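Local atomic coordinates of klebicin C activity (Klebsiella pneumoniae, PDB entry 7NNA), a protein that probably binds the efflux channel TolC, as the Tol-binding domain of a bacteriocin imported into bacteria by that route. Residues A[41-46]-A[138-143]. Sequence-based numbering, arbitrary orientation. Where two conformers were deposited one is given.
Sequences AAQAER and QRKQAE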
loop_
_atom_site.group_PDB
_atom_site.type_symbol
_atom_site.label_atom_id
_atom_site.label_comp_id
_atom_site.label_asym_id
_atom_site.label_seq_id
_atom_site.Cartn_x
_atom_site.Cartn_y
_atom_site.Cartn_z
ATOM N N ALA A 41 -3.509 4.253 2.276
ATOM C CA ALA A 41 -2.877 5.019 3.387
ATOM C C ALA A 41 -2.374 4.036 4.446
ATOM O O ALA A 41 -1.254 4.201 4.950
ATOM C CB ALA A 41 -3.908 6.006 4.000
ATOM N N ALA A 42 -3.169 2.990 4.786
ATOM C CA ALA A 42 -2.711 1.979 5.779
ATOM C C ALA A 42 -1.496 1.153 5.251
ATOM O O ALA A 42 -0.563 0.835 6.015
ATOM C CB ALA A 42 -3.859 1.009 6.183
ATOM N N GLN A 43 -1.475 0.866 3.962
ATOM C CA GLN A 43 -0.368 0.101 3.365
ATOM C C GLN A 43 0.928 0.939 3.254
ATOM O O GLN A 43 2.053 0.390 3.416
ATOM C CB GLN A 43 -0.801 -0.398 1.985
ATOM C CG GLN A 43 0.253 -1.316 1.318
ATOM C CD GLN A 43 0.641 -2.480 2.186
ATOM O OE1 GLN A 43 -0.184 -3.063 2.845
ATOM N NE2 GLN A 43 1.899 -2.870 2.191
ATOM N N ALA A 44 0.822 2.266 2.967
ATOM C CA ALA A 44 2.008 3.152 3.007
ATOM C C ALA A 44 2.587 3.150 4.448
ATOM O O ALA A 44 3.825 3.193 4.633
ATOM C CB ALA A 44 1.596 4.586 2.652
ATOM N N GLU A 45 1.682 3.146 5.497
ATOM C CA GLU A 45 2.206 3.067 6.862
ATOM C C GLU A 45 2.944 1.739 7.125
ATOM O O GLU A 45 3.955 1.727 7.814
ATOM C CB GLU A 45 1.130 3.359 7.910
ATOM C CG GLU A 45 0.593 4.781 7.777
ATOM C CD GLU A 45 1.650 5.870 7.903
ATOM O OE1 GLU A 45 2.467 5.796 8.841
ATOM O OE2 GLU A 45 1.692 6.765 7.032
ATOM N N ARG A 46 2.451 0.629 6.584
ATOM C CA ARG A 46 3.141 -0.672 6.736
ATOM C C ARG A 46 4.450 -0.677 5.996
ATOM O O ARG A 46 5.438 -1.212 6.516
ATOM C CB ARG A 46 2.259 -1.849 6.307
ATOM C CG ARG A 46 1.387 -2.295 7.476
ATOM C CD ARG A 46 0.507 -3.498 7.190
ATOM N NE ARG A 46 -0.300 -3.259 6.013
ATOM C CZ ARG A 46 -1.596 -3.002 6.019
ATOM N NH1 ARG A 46 -2.280 -2.998 7.162
ATOM N NH2 ARG A 46 -2.224 -2.769 4.895
ATOM N N GLN A 138 6.250 -2.588 -0.240
ATOM C CA GLN A 138 6.263 -1.598 -1.328
ATOM C C GLN A 138 5.560 -2.183 -2.544
ATOM O O GLN A 138 4.815 -1.475 -3.204
ATOM C CB GLN A 138 7.717 -1.256 -1.681
ATOM C CG GLN A 138 8.370 -0.465 -0.547
ATOM C CD GLN A 138 9.851 -0.135 -0.796
ATOM O OE1 GLN A 138 10.466 0.550 0.005
ATOM N NE2 GLN A 138 10.478 -0.608 -1.863
ATOM N N ARG A 139 5.726 -3.480 -2.822
ATOM C CA ARG A 139 5.036 -4.116 -3.962
ATOM C C ARG A 139 3.509 -4.023 -3.730
ATOM O O ARG A 139 2.729 -3.671 -4.671
ATOM C CB ARG A 139 5.474 -5.611 -4.088
ATOM C CG ARG A 139 4.893 -6.325 -5.332
ATOM C CD ARG A 139 4.959 -7.892 -5.252
ATOM N NE ARG A 139 4.085 -8.424 -4.185
ATOM C CZ ARG A 139 2.764 -8.559 -4.280
ATOM N NH1 ARG A 139 2.132 -8.231 -5.404
ATOM N NH2 ARG A 139 2.062 -8.995 -3.247
ATOM N N LYS A 140 3.069 -4.379 -2.514
ATOM C CA LYS A 140 1.627 -4.352 -2.222
ATOM C C LYS A 140 1.081 -2.928 -2.307
ATOM O O LYS A 140 -0.050 -2.709 -2.763
ATOM C CB LYS A 140 1.358 -4.925 -0.829
ATOM C CG LYS A 140 1.721 -6.398 -0.790
ATOM C CD LYS A 140 1.292 -7.120 0.457
ATOM C CE LYS A 140 1.936 -6.584 1.677
ATOM N NZ LYS A 140 1.342 -7.154 2.929
ATOM N N GLN A 141 1.857 -1.957 -1.803
ATOM C CA GLN A 141 1.447 -0.556 -1.889
ATOM C C GLN A 141 1.230 -0.113 -3.356
ATOM O O GLN A 141 0.202 0.504 -3.656
ATOM C CB GLN A 141 2.509 0.350 -1.209
ATOM C CG GLN A 141 1.946 1.800 -1.099
ATOM C CD GLN A 141 2.999 2.757 -0.560
ATOM O OE1 GLN A 141 3.848 2.351 0.246
ATOM N NE2 GLN A 141 2.997 3.999 -1.030
ATOM N N ALA A 142 2.164 -0.423 -4.267
ATOM C CA ALA A 142 2.044 -0.043 -5.693
ATOM C C ALA A 142 0.815 -0.754 -6.312
ATOM O O ALA A 142 0.116 -0.150 -7.133
ATOM C CB ALA A 142 3.336 -0.430 -6.456
ATOM N N GLU A 143 0.528 -1.987 -5.898
ATOM C CA GLU A 143 -0.658 -2.700 -6.447
ATOM C C GLU A 143 -1.939 -2.056 -5.951
ATOM O O GLU A 143 -2.898 -1.905 -6.718
ATOM C CB GLU A 143 -0.598 -4.194 -6.157
ATOM C CG GLU A 143 -1.850 -4.920 -6.653
ATOM C CD GLU A 143 -2.214 -4.754 -8.132
ATOM O OE1 GLU A 143 -1.313 -4.485 -8.963
ATOM O OE2 GLU A 143 -3.404 -4.938 -8.466
#
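Lys140 and Gln141 meet Gln43 and Ala44 in a worked example of how a two-stranded antiparallel coiled coil can pack with polar residues at its interface. Helix 93-197 runs back along helix 14-79, and over these short segments the axes approach to 8.9 Å with 162° between their directions. Lys140, the first residue of 138-143 to reach the other helix, presents its aliphatic part: its CB lies 3.7 Å from NE2 of Gln43, and the two side chains cross at about a right angle. A bend at chi3 of Lys140 brings its CE against the same amide nitrogen. Both polar ends turn to a common acceptor, since Glu137 OE1 takes a hydrogen bond from Gln43 NE2 and a salt bridge from Lys140 NZ. In one of the two conformers of Arg46, NE and NH2 both reach OE1 of Gln43 from one face of the amide, so this grip may not be constant. Gln141 follows, and here the backbones come close, with 5.6 Å between Gln43 CA and Gln141 CA. CG of Gln43, anti to its own backbone N (chi1 -175°), packs 3.5 Å from Gln141 CA. No hydrogen bond joins the two segments directly. Gln141 in turn extends across to Ala44, laying its amide against the small residue, while its NE2 bonds to Glu145 one turn on. Across the seam, Gln141 OE1 rests 3.4 Å from Ala44 CA.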